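Local coordinates for protein intracellular protease/amidase (Salmonella enterica subsp. enterica serovar Typhimurium, PDB 4K2H) that is of unknown function but belongs to the DJ-1/PfpI family, may act as a peptidase, and binds zinc between its two subunits, at residues 11-21 with 45-55; 22-32 with 159-170. The protein carries 1 engineered substitution. One frame throughout, in Å; residues are numbered along the deposited sequence. Where two conformers were deposited one is given.

Contact 1 of 2, residues 11-21 with 45-55. With ZN (zinc ion), chain O.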
loop_
_atom_site.group_PDB
_atom_site.type_symbol
_atom_site.label_atom_id
_atom_site.label_comp_id
_atom_site.label_asym_id
_atom_site.label_seq_id
_atom_site.Cartn_x
_atom_site.Cartn_y
_atom_site.Cartn_z
ATOM N N LEU A 11 -10.737 -9.812 -0.245
ATOM C CA LEU A 11 -11.093 -8.417 -0.424
ATOM C C LEU A 11 -12.598 -8.205 -0.288
ATOM O O LEU A 11 -13.325 -8.421 -1.235
ATOM C CB LEU A 11 -10.613 -7.918 -1.787
ATOM C CG LEU A 11 -9.118 -7.944 -2.081
ATOM C CD1 LEU A 11 -8.835 -7.236 -3.405
ATOM C CD2 LEU A 11 -8.271 -7.335 -0.962
ATOM N N ALA A 12 -13.056 -7.744 0.868
ATOM C CA ALA A 12 -14.471 -7.421 1.047
ATOM C C ALA A 12 -14.686 -5.907 0.836
ATOM O O ALA A 12 -13.724 -5.145 0.875
ATOM C CB ALA A 12 -14.937 -7.847 2.426
ATOM N N PRO A 13 -15.940 -5.462 0.625
ATOM C CA PRO A 13 -16.117 -4.006 0.450
ATOM C C PRO A 13 -15.637 -3.278 1.678
ATOM O O PRO A 13 -15.945 -3.701 2.797
ATOM C CB PRO A 13 -17.652 -3.854 0.200
ATOM C CG PRO A 13 -18.022 -5.152 -0.447
ATOM C CD PRO A 13 -17.174 -6.189 0.279
ATOM N N GLY A 14 -14.848 -2.221 1.483
ATOM C CA GLY A 14 -14.250 -1.528 2.617
ATOM C C GLY A 14 -12.930 -2.067 3.165
ATOM O O GLY A 14 -12.455 -1.611 4.160
ATOM N N PHE A 15 -12.326 -3.014 2.486
ATOM C CA PHE A 15 -11.026 -3.563 2.887
ATOM C C PHE A 15 -10.014 -2.444 2.952
ATOM O O PHE A 15 -10.071 -1.537 2.147
ATOM C CB PHE A 15 -10.563 -4.644 1.895
ATOM C CG PHE A 15 -10.145 -4.132 0.516
ATOM C CD1 PHE A 15 -8.809 -3.930 0.209
ATOM C CD2 PHE A 15 -11.083 -3.882 -0.480
ATOM C CE1 PHE A 15 -8.395 -3.506 -1.034
ATOM C CE2 PHE A 15 -10.694 -3.430 -1.732
ATOM C CZ PHE A 15 -9.339 -3.277 -2.022
ATOM N N GLU A 16 -9.081 -2.526 3.915
ATOM C CA GLU A 16 -8.063 -1.539 4.074
ATOM C C GLU A 16 -7.040 -1.792 2.985
ATOM O O GLU A 16 -6.325 -2.789 3.023
ATOM C CB GLU A 16 -7.418 -1.624 5.467
ATOM C CG GLU A 16 -7.128 -0.279 6.097
ATOM C CD GLU A 16 -6.589 0.725 5.090
ATOM O OE1 GLU A 16 -7.216 1.809 4.938
ATOM O OE2 GLU A 16 -5.569 0.409 4.418
ATOM N N GLU A 17 -6.977 -0.882 2.005
ATOM C CA GLU A 17 -6.163 -1.101 0.827
ATOM C C GLU A 17 -4.679 -1.075 1.093
ATOM O O GLU A 17 -3.928 -1.803 0.464
ATOM C CB GLU A 17 -6.527 -0.148 -0.296
ATOM C CG GLU A 17 -6.187 1.334 -0.119
ATOM C CD GLU A 17 -6.863 2.005 1.047
ATOM O OE1 GLU A 17 -8.088 1.861 1.169
ATOM O OE2 GLU A 17 -6.135 2.661 1.855
ATOM N N ALA A 18 -4.249 -0.226 2.009
ATOM C CA ALA A 18 -2.826 -0.106 2.271
ATOM C C ALA A 18 -2.293 -1.420 2.884
ATOM O O ALA A 18 -1.242 -1.927 2.473
ATOM C CB ALA A 18 -2.560 1.097 3.158
ATOM N N GLU A 19 -3.078 -2.011 3.780
ATOM C CA GLU A 19 -2.692 -3.260 4.446
ATOM C C GLU A 19 -2.563 -4.389 3.443
ATOM O O GLU A 19 -1.549 -5.083 3.418
ATOM C CB GLU A 19 -3.727 -3.660 5.498
ATOM C CG GLU A 19 -3.816 -2.722 6.673
ATOM C CD GLU A 19 -5.021 -3.011 7.557
ATOM O OE1 GLU A 19 -5.709 -4.039 7.374
ATOM O OE2 GLU A 19 -5.314 -2.175 8.411
ATOM N N ALA A 20 -3.624 -4.569 2.650
ATOM C CA ALA A 20 -3.676 -5.541 1.599
ATOM C C ALA A 20 -2.650 -5.317 0.499
ATOM O O ALA A 20 -2.006 -6.267 0.036
ATOM C CB ALA A 20 -5.070 -5.561 0.977
ATOM N N ILE A 21 -2.527 -4.087 0.022
ATOM C CA ILE A 21 -1.625 -3.859 -1.112
ATOM C C ILE A 21 -0.141 -4.001 -0.753
ATOM O O ILE A 21 0.612 -4.538 -1.568
ATOM C CB ILE A 21 -1.872 -2.509 -1.824
ATOM C CG1 ILE A 21 -3.183 -2.507 -2.624
ATOM C CG2 ILE A 21 -0.724 -2.166 -2.747
ATOM C CD1 ILE A 21 -3.914 -3.839 -2.705
ATOM N N VAL A 45 -14.056 -4.340 -6.343
ATOM C CA VAL A 45 -14.315 -4.093 -4.924
ATOM C C VAL A 45 -13.735 -2.746 -4.551
ATOM O O VAL A 45 -12.581 -2.440 -4.901
ATOM C CB VAL A 45 -13.620 -5.140 -4.046
ATOM C CG1 VAL A 45 -14.069 -4.994 -2.608
ATOM C CG2 VAL A 45 -13.895 -6.548 -4.542
ATOM N N VAL A 46 -14.496 -1.961 -3.814
ATOM C CA VAL A 46 -14.034 -0.642 -3.416
ATOM C C VAL A 46 -13.479 -0.658 -1.972
ATOM O O VAL A 46 -14.160 -1.084 -1.028
ATOM C CB VAL A 46 -15.171 0.385 -3.582
ATOM C CG1 VAL A 46 -14.739 1.780 -3.158
ATOM C CG2 VAL A 46 -15.604 0.415 -5.027
ATOM N N SER A 47 -12.237 -0.210 -1.825
ATOM C CA SER A 47 -11.544 -0.207 -0.534
ATOM C C SER A 47 -12.073 0.849 0.441
ATOM O O SER A 47 -12.835 1.787 0.067
ATOM C CB SER A 47 -10.045 0.072 -0.750
ATOM O OG SER A 47 -9.798 1.489 -0.919
ATOM N N TYR A 48 -11.606 0.739 1.684
ATOM C CA TYR A 48 -11.913 1.709 2.754
ATOM C C TYR A 48 -11.691 3.150 2.318
ATOM O O TYR A 48 -12.527 3.998 2.545
ATOM C CB TYR A 48 -11.028 1.406 3.970
ATOM C CG TYR A 48 -11.188 2.288 5.197
ATOM C CD1 TYR A 48 -12.396 2.932 5.509
ATOM C CD2 TYR A 48 -10.125 2.415 6.091
ATOM C CE1 TYR A 48 -12.517 3.706 6.661
ATOM C CE2 TYR A 48 -10.223 3.169 7.228
ATOM C CZ TYR A 48 -11.403 3.820 7.508
ATOM O OH TYR A 48 -11.434 4.566 8.655
ATOM N N HIS A 49 -10.529 3.428 1.742
ATOM C CA HIS A 49 -10.210 4.765 1.233
ATOM C C HIS A 49 -10.538 4.951 -0.257
ATOM O O HIS A 49 -9.869 5.691 -0.959
ATOM C CB HIS A 49 -8.768 5.139 1.597
ATOM C CG HIS A 49 -8.587 5.350 3.071
ATOM N ND1 HIS A 49 -7.800 4.539 3.854
ATOM C CD2 HIS A 49 -9.155 6.246 3.915
ATOM C CE1 HIS A 49 -7.908 4.909 5.113
ATOM N NE2 HIS A 49 -8.702 5.958 5.175
ATOM N N ASP A 50 -11.609 4.305 -0.693
ATOM C CA ASP A 50 -12.259 4.530 -1.975
ATOM C C ASP A 50 -11.478 4.208 -3.216
ATOM O O ASP A 50 -11.651 4.869 -4.221
ATOM C CB ASP A 50 -12.748 5.970 -2.091
ATOM C CG ASP A 50 -13.863 6.257 -1.160
ATOM O OD1 ASP A 50 -14.749 5.371 -1.016
ATOM O OD2 ASP A 50 -13.859 7.369 -0.573
ATOM N N ILE A 51 -10.662 3.172 -3.189
ATOM C CA ILE A 51 -9.996 2.763 -4.405
ATOM C C ILE A 51 -10.666 1.530 -4.934
ATOM O O ILE A 51 -10.770 0.560 -4.218
ATOM C CB ILE A 51 -8.519 2.481 -4.202
ATOM C CG1 ILE A 51 -7.867 3.725 -3.620
ATOM C CG2 ILE A 51 -7.896 2.150 -5.564
ATOM C CD1 ILE A 51 -6.462 3.478 -3.167
ATOM N N PRO A 52 -11.180 1.607 -6.170
ATOM C CA PRO A 52 -11.776 0.410 -6.705
ATOM C C PRO A 52 -10.703 -0.424 -7.341
ATOM O O PRO A 52 -9.853 0.110 -8.068
ATOM C CB PRO A 52 -12.764 0.913 -7.766
ATOM C CG PRO A 52 -12.813 2.411 -7.611
ATOM C CD PRO A 52 -11.519 2.796 -6.970
ATOM N N MET A 53 -10.767 -1.715 -7.069
ATOM C CA MET A 53 -9.805 -2.678 -7.579
ATOM C C MET A 53 -10.498 -3.906 -8.096
ATOM O O MET A 53 -11.456 -4.387 -7.513
ATOM C CB MET A 53 -8.878 -3.157 -6.497
ATOM C CG MET A 53 -8.201 -2.041 -5.806
ATOM S SD MET A 53 -6.837 -2.613 -4.733
ATOM C CE MET A 53 -6.407 -1.028 -4.084
ATOM N N VAL A 54 -9.956 -4.462 -9.152
ATOM C CA VAL A 54 -10.488 -5.693 -9.671
ATOM C C VAL A 54 -9.722 -6.866 -9.062
ATOM O O VAL A 54 -8.569 -7.079 -9.406
ATOM C CB VAL A 54 -10.372 -5.713 -11.200
ATOM C CG1 VAL A 54 -10.968 -6.990 -11.746
ATOM C CG2 VAL A 54 -11.036 -4.473 -11.794
ATOM N N ALA A 55 -10.381 -7.632 -8.190
ATOM C CA ALA A 55 -9.822 -8.913 -7.712
ATOM C C ALA A 55 -9.493 -9.910 -8.817
ATOM O O ALA A 55 -10.138 -9.957 -9.871
ATOM C CB ALA A 55 -10.738 -9.566 -6.669
HETATM ZN ZN ZN O . -6.512 3.016 3.559
#
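Glu17, in the first turn of helix 17-29, reaches into the turn that follows strand 44-46 and meets Ser47 and His49 there and Ile51 just beyond it. Its CB rests against Ser47 CB; Glu17 CB also lies 3.9 Å from Met53 CE. CG lies between the backbone N and the carbonyl carbon (chi1 69°) and the chain bends again at the next bond, which swings the acid toward the turn; on the way CG touches Ile51 CD1 at 3.7 Å. At the tip the two oxygens divide the work. OE1 accepts from Ser47 OG at 2.7 Å on its anti side and from His49 N at 3.0 Å on its syn side, both donors arriving from one face of the carboxylate. OE2 is left to bind zinc, together with Glu16 OE1 and with ND1 of the His49 imidazole; Asp25 of the second subunit completes the site.

The turn is a type I beta turn, Ser47 to Asp50, in the connection of a small antiparallel hairpin. A serine suits its first place, because the OG that donates to Glu17 also accepts from Ile51 N, tying the turn together. Beside it, the type II turn from Ala12 to Phe15 docks through backbone bonds from Gly14 N to Val46 O and from Tyr48 N to Phe15 O. Gly14 has the positive phi (86°) that this turn position needs, which glycine adopts readily.

Ser47 CB sits over one face of the Phe15 ring, 3.8 Å from its centroid, and Leu11 CD2 covers the opposite face. SD of Met53 comes in at the ring edge, 3.7 Å from Phe15 CZ, a Met-aromatic contact, and also meets Ile21 CD1, the two side chains tip to tip.

Contact 2 of 2, residues 22-32 with 159-170. With ZN (zinc ion), chain P.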
loop_
_atom_site.group_PDB
_atom_site.type_symbol
_atom_site.label_atom_id
_atom_site.label_comp_id
_atom_site.label_asym_id
_atom_site.label_seq_id
_atom_site.Cartn_x
_atom_site.Cartn_y
_atom_site.Cartn_z
ATOM N N VAL A 22 0.284 -3.535 0.429
ATOM C CA VAL A 22 1.699 -3.697 0.813
ATOM C C VAL A 22 1.993 -5.196 0.929
ATOM O O VAL A 22 3.005 -5.662 0.409
ATOM C CB VAL A 22 2.096 -2.917 2.082
ATOM C CG1 VAL A 22 3.544 -3.200 2.493
ATOM C CG2 VAL A 22 1.967 -1.424 1.862
ATOM N N THR A 23 1.071 -5.971 1.516
ATOM C CA THR A 23 1.312 -7.397 1.707
ATOM C C THR A 23 1.414 -8.086 0.354
ATOM O O THR A 23 2.260 -8.954 0.115
ATOM C CB THR A 23 0.185 -8.070 2.519
ATOM O OG1 THR A 23 -0.017 -7.374 3.742
ATOM C CG2 THR A 23 0.538 -9.538 2.836
ATOM N N LEU A 24 0.517 -7.702 -0.544
ATOM C CA LEU A 24 0.531 -8.266 -1.863
ATOM C C LEU A 24 1.815 -7.897 -2.616
ATOM O O LEU A 24 2.424 -8.721 -3.290
ATOM C CB LEU A 24 -0.713 -7.773 -2.593
ATOM C CG LEU A 24 -0.854 -8.313 -3.975
ATOM C CD1 LEU A 24 -2.341 -8.482 -4.245
ATOM C CD2 LEU A 24 -0.136 -7.395 -4.960
ATOM N N ASP A 25 2.218 -6.651 -2.521
ATOM C CA ASP A 25 3.453 -6.212 -3.174
ATOM C C ASP A 25 4.664 -7.026 -2.662
ATOM O O ASP A 25 5.493 -7.512 -3.438
ATOM C CB ASP A 25 3.635 -4.698 -2.961
ATOM C CG ASP A 25 5.026 -4.220 -3.213
ATOM O OD1 ASP A 25 5.216 -3.594 -4.258
ATOM O OD2 ASP A 25 5.954 -4.400 -2.365
ATOM N N ILE A 26 4.771 -7.170 -1.354
ATOM C CA ILE A 26 5.939 -7.884 -0.786
ATOM C C ILE A 26 5.956 -9.330 -1.293
ATOM O O ILE A 26 6.964 -9.796 -1.845
ATOM C CB ILE A 26 5.913 -7.861 0.752
ATOM C CG1 ILE A 26 6.066 -6.422 1.259
ATOM C CG2 ILE A 26 6.996 -8.761 1.348
ATOM C CD1 ILE A 26 7.352 -5.752 0.846
ATOM N N LEU A 27 4.824 -10.012 -1.148
ATOM C CA LEU A 27 4.689 -11.385 -1.590
ATOM C C LEU A 27 5.057 -11.537 -3.062
ATOM O O LEU A 27 5.806 -12.464 -3.423
ATOM C CB LEU A 27 3.280 -11.919 -1.337
ATOM C CG LEU A 27 2.807 -12.076 0.127
ATOM C CD1 LEU A 27 1.301 -12.326 0.187
ATOM C CD2 LEU A 27 3.523 -13.213 0.825
ATOM N N ARG A 28 4.551 -10.645 -3.905
ATOM C CA ARG A 28 4.794 -10.751 -5.335
ATOM C C ARG A 28 6.229 -10.364 -5.703
ATOM O O ARG A 28 6.744 -10.854 -6.698
ATOM C CB ARG A 28 3.747 -9.956 -6.175
ATOM C CG ARG A 28 2.503 -10.773 -6.514
ATOM C CD ARG A 28 1.385 -9.992 -7.234
ATOM N NE ARG A 28 0.151 -10.785 -7.409
ATOM C CZ ARG A 28 -1.068 -10.313 -7.701
ATOM N NH1 ARG A 28 -1.321 -9.009 -7.862
ATOM N NH2 ARG A 28 -2.080 -11.168 -7.793
ATOM N N ARG A 29 6.895 -9.526 -4.910
ATOM C CA ARG A 29 8.324 -9.251 -5.160
ATOM C C ARG A 29 9.143 -10.519 -4.983
ATOM O O ARG A 29 10.119 -10.729 -5.693
ATOM C CB ARG A 29 8.884 -8.194 -4.225
ATOM C CG ARG A 29 8.683 -6.773 -4.694
ATOM C CD ARG A 29 8.965 -5.808 -3.584
ATOM N NE ARG A 29 8.289 -4.553 -3.824
ATOM C CZ ARG A 29 8.752 -3.589 -4.604
ATOM N NH1 ARG A 29 9.917 -3.714 -5.209
ATOM N NH2 ARG A 29 8.025 -2.480 -4.770
ATOM N N LEU A 30 8.730 -11.361 -4.042
ATOM C CA LEU A 30 9.374 -12.662 -3.803
ATOM C C LEU A 30 8.825 -13.761 -4.683
ATOM O O LEU A 30 8.972 -14.915 -4.346
ATOM C CB LEU A 30 9.143 -13.065 -2.363
ATOM C CG LEU A 30 9.826 -12.113 -1.400
ATOM C CD1 LEU A 30 9.183 -12.195 -0.047
ATOM C CD2 LEU A 30 11.311 -12.450 -1.329
ATOM N N HIS A 31 8.125 -13.406 -5.765
ATOM C CA HIS A 31 7.552 -14.379 -6.678
ATOM C C HIS A 31 6.712 -15.455 -5.974
ATOM O O HIS A 31 6.555 -16.541 -6.498
ATOM C CB HIS A 31 8.660 -15.059 -7.502
ATOM C CG HIS A 31 9.599 -14.101 -8.171
ATOM N ND1 HIS A 31 9.293 -13.469 -9.356
ATOM C CD2 HIS A 31 10.839 -13.674 -7.826
ATOM C CE1 HIS A 31 10.298 -12.690 -9.712
ATOM N NE2 HIS A 31 11.249 -12.796 -8.801
ATOM N N ILE A 32 6.183 -15.155 -4.790
ATOM C CA ILE A 32 5.125 -15.972 -4.188
ATOM C C ILE A 32 3.831 -15.707 -4.964
ATOM O O ILE A 32 3.486 -14.563 -5.210
ATOM C CB ILE A 32 4.953 -15.652 -2.694
ATOM C CG1 ILE A 32 6.240 -16.022 -1.942
ATOM C CG2 ILE A 32 3.737 -16.355 -2.113
ATOM C CD1 ILE A 32 6.273 -15.570 -0.501
ATOM N N VAL A 159 2.852 -3.180 8.749
ATOM C CA VAL A 159 2.510 -4.053 7.638
ATOM C C VAL A 159 3.726 -4.681 6.960
ATOM O O VAL A 159 3.662 -5.815 6.520
ATOM C CB VAL A 159 1.627 -3.317 6.607
ATOM C CG1 VAL A 159 2.423 -2.261 5.841
ATOM C CG2 VAL A 159 0.998 -4.309 5.651
ATOM N N PHE A 160 4.843 -3.961 6.885
ATOM C CA PHE A 160 6.054 -4.534 6.292
ATOM C C PHE A 160 6.523 -5.719 7.117
ATOM O O PHE A 160 6.815 -6.791 6.572
ATOM C CB PHE A 160 7.148 -3.475 6.127
ATOM C CG PHE A 160 6.890 -2.500 4.989
ATOM C CD1 PHE A 160 6.947 -2.924 3.664
ATOM C CD2 PHE A 160 6.611 -1.151 5.247
ATOM C CE1 PHE A 160 6.709 -2.040 2.621
ATOM C CE2 PHE A 160 6.378 -0.261 4.206
ATOM C CZ PHE A 160 6.422 -0.705 2.887
ATOM N N ASP A 161 6.553 -5.541 8.435
ATOM C CA ASP A 161 6.988 -6.615 9.315
ATOM C C ASP A 161 6.075 -7.832 9.143
ATOM O O ASP A 161 6.561 -8.974 9.034
ATOM C CB ASP A 161 7.021 -6.154 10.776
ATOM C CG ASP A 161 7.793 -7.112 11.669
ATOM O OD1 ASP A 161 8.284 -8.130 11.141
ATOM O OD2 ASP A 161 7.908 -6.848 12.891
ATOM N N PHE A 162 4.770 -7.584 9.095
ATOM C CA PHE A 162 3.762 -8.630 8.896
ATOM C C PHE A 162 3.986 -9.381 7.594
ATOM O O PHE A 162 4.009 -10.624 7.577
ATOM C CB PHE A 162 2.364 -7.998 8.962
ATOM C CG PHE A 162 1.244 -8.887 8.465
ATOM C CD1 PHE A 162 0.635 -9.813 9.314
ATOM C CD2 PHE A 162 0.774 -8.764 7.161
ATOM C CE1 PHE A 162 -0.409 -10.614 8.860
ATOM C CE2 PHE A 162 -0.274 -9.550 6.711
ATOM C CZ PHE A 162 -0.850 -10.495 7.562
ATOM N N ALA A 163 4.148 -8.624 6.511
ATOM C CA ALA A 163 4.349 -9.197 5.186
ATOM C C ALA A 163 5.671 -9.974 5.072
ATOM O O ALA A 163 5.713 -11.073 4.516
ATOM C CB ALA A 163 4.289 -8.101 4.123
ATOM N N LEU A 164 6.759 -9.396 5.592
ATOM C CA LEU A 164 8.061 -10.080 5.520
ATOM C C LEU A 164 8.025 -11.358 6.362
ATOM O O LEU A 164 8.453 -12.403 5.909
ATOM C CB LEU A 164 9.197 -9.141 5.900
ATOM C CG LEU A 164 9.316 -7.943 4.945
ATOM C CD1 LEU A 164 10.162 -6.857 5.573
ATOM C CD2 LEU A 164 9.857 -8.281 3.555
ATOM N N THR A 165 7.432 -11.294 7.544
ATOM C CA THR A 165 7.313 -12.477 8.401
ATOM C C THR A 165 6.491 -13.578 7.767
ATOM O O THR A 165 6.905 -14.751 7.746
ATOM C CB THR A 165 6.712 -12.115 9.761
ATOM O OG1 THR A 165 7.556 -11.142 10.339
ATOM C CG2 THR A 165 6.662 -13.316 10.697
ATOM N N LEU A 166 5.339 -13.209 7.231
ATOM C CA LEU A 166 4.538 -14.156 6.484
ATOM C C LEU A 166 5.374 -14.780 5.370
ATOM O O LEU A 166 5.364 -16.000 5.203
ATOM C CB LEU A 166 3.295 -13.473 5.900
ATOM C CG LEU A 166 2.488 -14.278 4.876
ATOM C CD1 LEU A 166 2.038 -15.618 5.437
ATOM C CD2 LEU A 166 1.284 -13.474 4.410
ATOM N N SER A 167 6.084 -13.945 4.600
ATOM C CA SER A 167 6.844 -14.437 3.454
ATOM C C SER A 167 7.923 -15.433 3.885
ATOM O O SER A 167 8.132 -16.469 3.255
ATOM C CB SER A 167 7.528 -13.290 2.725
ATOM O OG SER A 167 6.596 -12.395 2.145
ATOM N N ALA A 168 8.623 -15.085 4.956
ATOM C CA ALA A 168 9.719 -15.879 5.439
ATOM C C ALA A 168 9.183 -17.232 5.876
ATOM O O ALA A 168 9.758 -18.269 5.573
ATOM C CB ALA A 168 10.389 -15.173 6.597
ATOM N N ARG A 169 8.062 -17.222 6.576
ATOM C CA ARG A 169 7.401 -18.461 6.943
ATOM C C ARG A 169 6.989 -19.313 5.712
ATOM O O ARG A 169 7.220 -20.531 5.681
ATOM C CB ARG A 169 6.199 -18.131 7.784
ATOM C CG ARG A 169 5.443 -19.350 8.237
ATOM C CD ARG A 169 6.128 -20.093 9.372
ATOM N NE ARG A 169 5.042 -20.782 10.054
ATOM C CZ ARG A 169 4.371 -20.309 11.099
ATOM N NH1 ARG A 169 3.369 -21.019 11.588
ATOM N NH2 ARG A 169 4.717 -19.163 11.680
ATOM N N LEU A 170 6.388 -18.686 4.706
ATOM C CA LEU A 170 6.053 -19.394 3.456
ATOM C C LEU A 170 7.274 -19.956 2.721
ATOM O O LEU A 170 7.200 -21.043 2.133
ATOM C CB LEU A 170 5.294 -18.494 2.489
ATOM C CG LEU A 170 3.845 -18.157 2.859
ATOM C CD1 LEU A 170 3.375 -16.970 2.049
ATOM C CD2 LEU A 170 2.922 -19.346 2.648
HETATM ZN ZN ZN P . 4.121 -3.424 -6.043
#
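This is a helix-helix contact, Val22, Thr23 and Ile26 of helix 17-29 fitting against Val159, Phe160 and Ala163 of helix 159-171, beside the central parallel sheet of the alpha/beta fold. The axes run in roughly the same direction, 37° apart, and approach to 8.9 Å. Such closeness owes much to Ala163, whose small CB lies 3.7 Å from Ile26 CB and lets the backbones come near.

Two knobs-into-holes fits hold the middle. Thr23 sits among Val159, Phe162, Ala163 and Leu166, with its OG1 at the edge of the Phe162 ring; Ile26 sits among Phe160, Ala163, Leu164 and Ser167. The branches of Ile26 part company: CG2, anti to the backbone N, meets Leu164 CD2 at 3.6 Å, while CG1 carries CD1 to the edge of the Phe160 ring. One face of that ring is taken by Val22 CG1, 3.8 Å from the centroid, a CH-pi contact, and Val22 also leans on Val159. A branched isoleucine suits its place because one residue can thus meet Leu164 and Phe160 at once.

Farther along, Leu27 CD2 and Leu30 CD1 close on Ser167, and Ile32 CD1 reaches Leu170 CD1 at 4.1 Å. A Schellman motif with His31 at its C-prime position ends the helix and turns Ile32 back toward its partner. Asp25 takes no part in the helix packing; its OD1 binds a zinc ion whose remaining ligands are Glu16, Glu17 and His49 of the second subunit, and Arg29 NE, in a salt bridge to Asp25 OD2 at 2.8 Å, steadies it.

No hydrogen bond crosses between the helices. Ser167 OG donates to Ala163 O at 2.9 Å and Thr23 OG1 is bonded to Glu19 O, each hydroxyl paired within its own helix, which implies adhesion by apolar shape fit.

In the fold
The two contacts divide one helix, 17-29: its start belongs to contact 1 and its later turns to contact 2. Their centres lie about 18 Å apart, yet they touch where Glu19 O packs against Val159 CG2 at 3.5 Å. Along the chain their segments alternate, 11-21, 22-32, 45-55 and then 159-170, so the helix that follows strand 6-11 of the parallel sheet joins the small hairpin 44-54 to a late helix, all within the DJ-1/PfpI fold. Both contacts also meet the second subunit. Within one subunit contact 1 gives three ligands to one zinc ion and contact 2 a single ligand to another; the partner subunit completes each, so both metals bridge the dimer.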